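Local atomic coordinates of 2-hydroxyhepta-2,4-diene-1,7-dioate isomerase (Mycobacterium marinum, PDB entry 3QDF), a protein that binds zinc and probably acts as an isomerase or acetylpyruvate hydrolase of the fumarylacetoacetate hydrolase family, with a role proposed in homoprotocatechuate degradation. Residues A[66-71]-A[94-99]; A[123-128]-A[229-234]. All coordinates share one frame; numbering follows the deposited sequence.

How the interactions relate
Interactions 1 and 2 are adjoining parts of the fumarylacetoacetate hydrolase-type region, their centres about 9 Å apart. Along the chain they come in series: the pair 66-71 and 94-99 closes before 123-128 opens, and 229-234 completes the second pair about a hundred residues later. Strand 231-233 joins them, running parallel to strand 67-70 and antiparallel to strand 118-128, so the order across the sheet is 94-97, 67-70, 231-233, 118-128. V70 N and L233 O make a probable hydrogen bond (2.8 Å), and K66 NZ and D230 OD2 form a salt bridge. E123 of interaction 2 binds the first zinc, and K97 of interaction 1 forms a salt bridge with D152, another ligand of that ion.

Interaction 1: A[66-71]-A[94-99]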
# COMPACT_ATOMS: atom_id res chain seq x y z
N LYS A 66 8.52 -3.81 -8.09
CA LYS A 66 7.26 -4.19 -8.73
C LYS A 66 6.19 -4.26 -7.68
O LYS A 66 6.47 -4.41 -6.50
CB LYS A 66 7.37 -5.54 -9.47
CG LYS A 66 7.79 -6.74 -8.56
CD LYS A 66 7.82 -8.02 -9.43
CE LYS A 66 8.39 -9.24 -8.71
NZ LYS A 66 9.86 -9.03 -8.40
N VAL A 67 4.95 -4.15 -8.15
CA VAL A 67 3.79 -4.25 -7.30
C VAL A 67 2.99 -5.44 -7.81
O VAL A 67 2.44 -5.38 -8.91
CB VAL A 67 2.94 -2.95 -7.39
CG1 VAL A 67 1.71 -3.04 -6.48
CG2 VAL A 67 3.81 -1.73 -7.03
N VAL A 68 2.92 -6.51 -7.03
CA VAL A 68 2.18 -7.71 -7.47
C VAL A 68 0.86 -7.64 -6.72
O VAL A 68 0.83 -7.27 -5.55
CB VAL A 68 2.92 -9.03 -7.17
CG1 VAL A 68 2.30 -10.19 -7.96
CG2 VAL A 68 4.40 -8.92 -7.52
N CYS A 69 -0.24 -7.96 -7.41
CA CYS A 69 -1.56 -7.75 -6.85
C CYS A 69 -2.46 -8.96 -7.02
O CYS A 69 -2.35 -9.71 -8.00
CB CYS A 69 -2.25 -6.58 -7.53
SG CYS A 69 -1.31 -5.08 -7.59
N VAL A 70 -3.41 -9.09 -6.11
CA VAL A 70 -4.33 -10.20 -6.12
C VAL A 70 -5.71 -9.67 -6.52
O VAL A 70 -6.15 -8.62 -6.03
CB VAL A 70 -4.33 -10.91 -4.74
CG1 VAL A 70 -5.34 -12.06 -4.71
CG2 VAL A 70 -2.92 -11.44 -4.40
N GLY A 71 -6.38 -10.37 -7.45
CA GLY A 71 -7.76 -10.06 -7.81
C GLY A 71 -8.78 -10.35 -6.72
O GLY A 71 -8.55 -10.02 -5.54
N ILE A 94 -3.44 -13.24 -10.19
CA ILE A 94 -2.48 -12.18 -9.92
C ILE A 94 -2.29 -11.29 -11.15
O ILE A 94 -2.56 -11.71 -12.26
CB ILE A 94 -1.14 -12.73 -9.39
CG1 ILE A 94 -0.39 -13.53 -10.46
CG2 ILE A 94 -1.36 -13.58 -8.09
CD1 ILE A 94 1.10 -13.66 -10.16
N PHE A 95 -1.83 -10.07 -10.91
CA PHE A 95 -1.51 -9.11 -11.97
C PHE A 95 -0.46 -8.15 -11.43
O PHE A 95 -0.13 -8.22 -10.26
CB PHE A 95 -2.75 -8.37 -12.47
CG PHE A 95 -3.49 -7.58 -11.41
CD1 PHE A 95 -4.46 -8.19 -10.63
CD2 PHE A 95 -3.22 -6.22 -11.21
CE1 PHE A 95 -5.17 -7.47 -9.64
CE2 PHE A 95 -3.93 -5.46 -10.24
CZ PHE A 95 -4.90 -6.09 -9.45
N LEU A 96 0.05 -7.29 -12.29
CA LEU A 96 1.09 -6.35 -11.91
C LEU A 96 0.64 -4.91 -12.12
O LEU A 96 -0.10 -4.61 -13.07
CB LEU A 96 2.38 -6.61 -12.72
CG LEU A 96 3.11 -7.94 -12.46
CD1 LEU A 96 4.12 -8.22 -13.55
CD2 LEU A 96 3.84 -7.86 -11.10
N LYS A 97 1.10 -4.05 -11.22
CA LYS A 97 1.09 -2.62 -11.43
C LYS A 97 2.54 -2.18 -11.53
O LYS A 97 3.39 -2.70 -10.79
CB LYS A 97 0.37 -1.91 -10.29
CG LYS A 97 -1.17 -2.15 -10.29
CD LYS A 97 -1.79 -1.77 -8.93
CE LYS A 97 -2.12 -0.24 -8.83
NZ LYS A 97 -3.49 0.11 -9.42
N PRO A 98 2.85 -1.22 -12.45
CA PRO A 98 4.22 -0.75 -12.62
C PRO A 98 4.59 0.16 -11.45
O PRO A 98 3.71 0.84 -10.91
CB PRO A 98 4.14 0.05 -13.93
CG PRO A 98 2.74 0.62 -13.92
CD PRO A 98 1.89 -0.47 -13.29
N ASN A 99 5.84 0.17 -11.02
CA ASN A 99 6.20 1.02 -9.90
C ASN A 99 6.03 2.54 -10.20
O ASN A 99 6.00 3.36 -9.29
CB ASN A 99 7.59 0.67 -9.33
CG ASN A 99 8.74 1.00 -10.28
OD1 ASN A 99 8.56 1.67 -11.30
ND2 ASN A 99 9.94 0.52 -9.93
O HOH W 1 5.30 -4.05 -11.54
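C69 and F95 form the tight centre of this antiparallel pairing. Their backbones exchange two hydrogen bonds, C69 N to F95 O (2.9 Å) and F95 N to C69 O (3.0 Å), and their side chains meet on the same face of the sheet. With chi1 at 59°, F95 CG sits between its own backbone N and carbonyl carbon, and the ring folds back toward the opposite strand. C69 CB comes over the ring face, 3.3 Å from F95 CZ, in a CH-pi contact displaced toward the rim, while SG approaches the ring obliquely. A residue as slim as cysteine suits this place, because the ring can come down close to it. SG also lies 3.6 Å from K97 CD, touching the aliphatic part of a lysine whose bent chain carries NZ away to a salt bridge with D152, a ligand of the first zinc, and to the carbonyl oxygens of K169 and F174. Beside this cluster, V67 presents its branched CB to K97 CB (4.0 Å), and its O receives K97 N in the carbonyl plane. The return bond, V67 N to K97 O, is weak at 3.4 Å, where a water also lies beside the two atoms.

Between the two strands the V68 face is looser. V68 CG2 lies 3.8 Å from L96 CD2, the two side chains pointing the same way, and V68 CG1 reaches I94 CD1 at 4.3 Å; exposed L96 marks the solvent side. The beta-branching of V67, V68, V70 and I94 suits extended strands. Helix 213-223 covers V68, V70 and I94, with I220 against V68 and I94, I216 against V70 and W219 against I94. On the C69 face lie C175 of strand 175-182 and L233 of strand 231-233, while W165 sets its ring nearly perpendicular to that of F95.

Interaction 2: A[123-128]-A[229-234]; sequences ELAIVI and GDLILT. With ZN (zinc ion), chain B.
I126 and I232 face each other at the apolar centre, their side chains lying side by side with CB atoms 3.9 Å apart. They form a hydrogen-bonded antiparallel pair: I126 N to I232 O and I232 N to I126 O both lie in the carbonyl planes and are nearly straight. I126 CG1 is anti to the carbonyl carbon (chi1 -57°), which carries CD1 along the strand to T234 CG2 (3.6 Å). On the opposite face V127 CG2 meets L231 CD2 at 3.8 Å, and A125 CB meets L233 CD2; the small alanine leaves room for both leucines of the facing strand.

Toward one end, I128 N is bonded to D230 O, and G229 N to I128 O at 2.7 Å. G229 has a positive phi of 98°, and at its backbone angles a CB would be jammed against the preceding carbonyl O, which calls for glycine. The buried carboxylate of D230 is held by K66 in a salt bridge, by S65 OG and by the backbone N of L227.

At the other end, T234 grips L124 O twice: its N approaches nearly in line with the carbonyl (3.1 Å), and OG1 donates from a position tilted off the carbonyl plane (2.9 Å). A water links L124 N and T234 OG1. Threonine thus offers a methyl to I126 and a hydroxyl that bonds to L124 O. Beyond it, E123 binds the first zinc ion through OE2 (2.0 Å), with E121 and D152. Its OE1 rests 3.2 Å from L233 CB and accepts from a zinc-bound water and from G235 N, which should fix the carboxylate's rotation.

Helix 213-223 lies on the isoleucine face, touching I126, I232 and T234. Strand 144-155 pairs with the outer side of 123-128, and strand 175-182 packs against the face of V127, L231 and L233.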
# COMPACT_ATOMS: atom_id res chain seq x y z
N GLU A 123 -6.73 -1.73 0.16
CA GLU A 123 -6.13 -3.06 0.30
C GLU A 123 -5.00 -3.08 1.32
O GLU A 123 -4.17 -2.15 1.41
CB GLU A 123 -5.57 -3.56 -1.04
CG GLU A 123 -6.54 -3.36 -2.19
CD GLU A 123 -6.30 -4.23 -3.41
OE1 GLU A 123 -5.33 -5.05 -3.46
OE2 GLU A 123 -7.11 -4.07 -4.34
N LEU A 124 -4.94 -4.19 2.07
CA LEU A 124 -3.77 -4.49 2.87
C LEU A 124 -2.59 -4.77 1.94
O LEU A 124 -2.70 -5.54 0.99
CB LEU A 124 -4.04 -5.70 3.77
CG LEU A 124 -2.84 -6.25 4.53
CD1 LEU A 124 -2.50 -5.32 5.72
CD2 LEU A 124 -3.08 -7.72 4.98
N ALA A 125 -1.45 -4.15 2.21
CA ALA A 125 -0.28 -4.38 1.41
C ALA A 125 0.82 -5.08 2.21
O ALA A 125 1.10 -4.72 3.36
CB ALA A 125 0.23 -3.07 0.85
N ILE A 126 1.45 -6.05 1.56
CA ILE A 126 2.61 -6.75 2.10
C ILE A 126 3.86 -6.10 1.53
O ILE A 126 3.92 -5.82 0.33
CB ILE A 126 2.63 -8.21 1.63
CG1 ILE A 126 1.34 -8.93 2.02
CG2 ILE A 126 3.87 -8.96 2.19
CD1 ILE A 126 1.12 -10.25 1.24
N VAL A 127 4.85 -5.83 2.39
CA VAL A 127 6.16 -5.43 1.90
C VAL A 127 7.17 -6.54 2.18
O VAL A 127 7.31 -7.00 3.33
CB VAL A 127 6.62 -4.08 2.52
CG1 VAL A 127 7.94 -3.65 1.90
CG2 VAL A 127 5.54 -3.02 2.26
N ILE A 128 7.82 -7.00 1.11
CA ILE A 128 8.80 -8.08 1.15
C ILE A 128 10.10 -7.50 1.69
O ILE A 128 10.50 -6.38 1.32
CB ILE A 128 9.00 -8.70 -0.27
CG1 ILE A 128 7.70 -9.38 -0.76
CG2 ILE A 128 10.21 -9.66 -0.32
CD1 ILE A 128 7.18 -10.45 0.21
N GLY A 229 11.53 -4.78 -0.64
CA GLY A 229 10.81 -3.60 -1.06
C GLY A 229 9.65 -3.87 -1.99
O GLY A 229 8.79 -3.01 -2.14
N ASP A 230 9.59 -5.05 -2.62
CA ASP A 230 8.43 -5.40 -3.44
C ASP A 230 7.12 -5.29 -2.66
O ASP A 230 7.05 -5.65 -1.50
CB ASP A 230 8.54 -6.78 -4.10
CG ASP A 230 9.49 -6.77 -5.31
OD1 ASP A 230 9.93 -5.68 -5.75
OD2 ASP A 230 9.81 -7.87 -5.83
N LEU A 231 6.09 -4.78 -3.31
CA LEU A 231 4.79 -4.64 -2.71
C LEU A 231 3.86 -5.69 -3.24
O LEU A 231 3.89 -6.01 -4.43
CB LEU A 231 4.23 -3.28 -3.08
CG LEU A 231 4.59 -2.15 -2.15
CD1 LEU A 231 4.50 -0.83 -2.95
CD2 LEU A 231 3.60 -2.19 -0.96
N ILE A 232 3.03 -6.24 -2.36
CA ILE A 232 1.96 -7.12 -2.76
C ILE A 232 0.63 -6.55 -2.25
O ILE A 232 0.43 -6.44 -1.03
CB ILE A 232 2.14 -8.56 -2.23
CG1 ILE A 232 3.44 -9.20 -2.78
CG2 ILE A 232 0.92 -9.41 -2.62
CD1 ILE A 232 3.84 -10.49 -2.07
N LEU A 233 -0.27 -6.21 -3.17
CA LEU A 233 -1.64 -5.80 -2.80
C LEU A 233 -2.55 -7.02 -2.75
O LEU A 233 -2.70 -7.73 -3.75
CB LEU A 233 -2.19 -4.77 -3.79
CG LEU A 233 -1.39 -3.49 -4.08
CD1 LEU A 233 -2.28 -2.55 -4.95
CD2 LEU A 233 -0.91 -2.79 -2.80
N THR A 234 -3.19 -7.23 -1.60
CA THR A 234 -3.83 -8.51 -1.30
C THR A 234 -5.33 -8.60 -1.62
O THR A 234 -6.00 -9.57 -1.24
CB THR A 234 -3.61 -8.90 0.16
OG1 THR A 234 -4.30 -7.98 1.02
CG2 THR A 234 -2.10 -8.88 0.49
ZN ZN B . -7.15 -4.75 -6.24
O HOH W 2 -5.35 -6.08 -5.81
O HOH W 3 -6.72 -6.78 1.52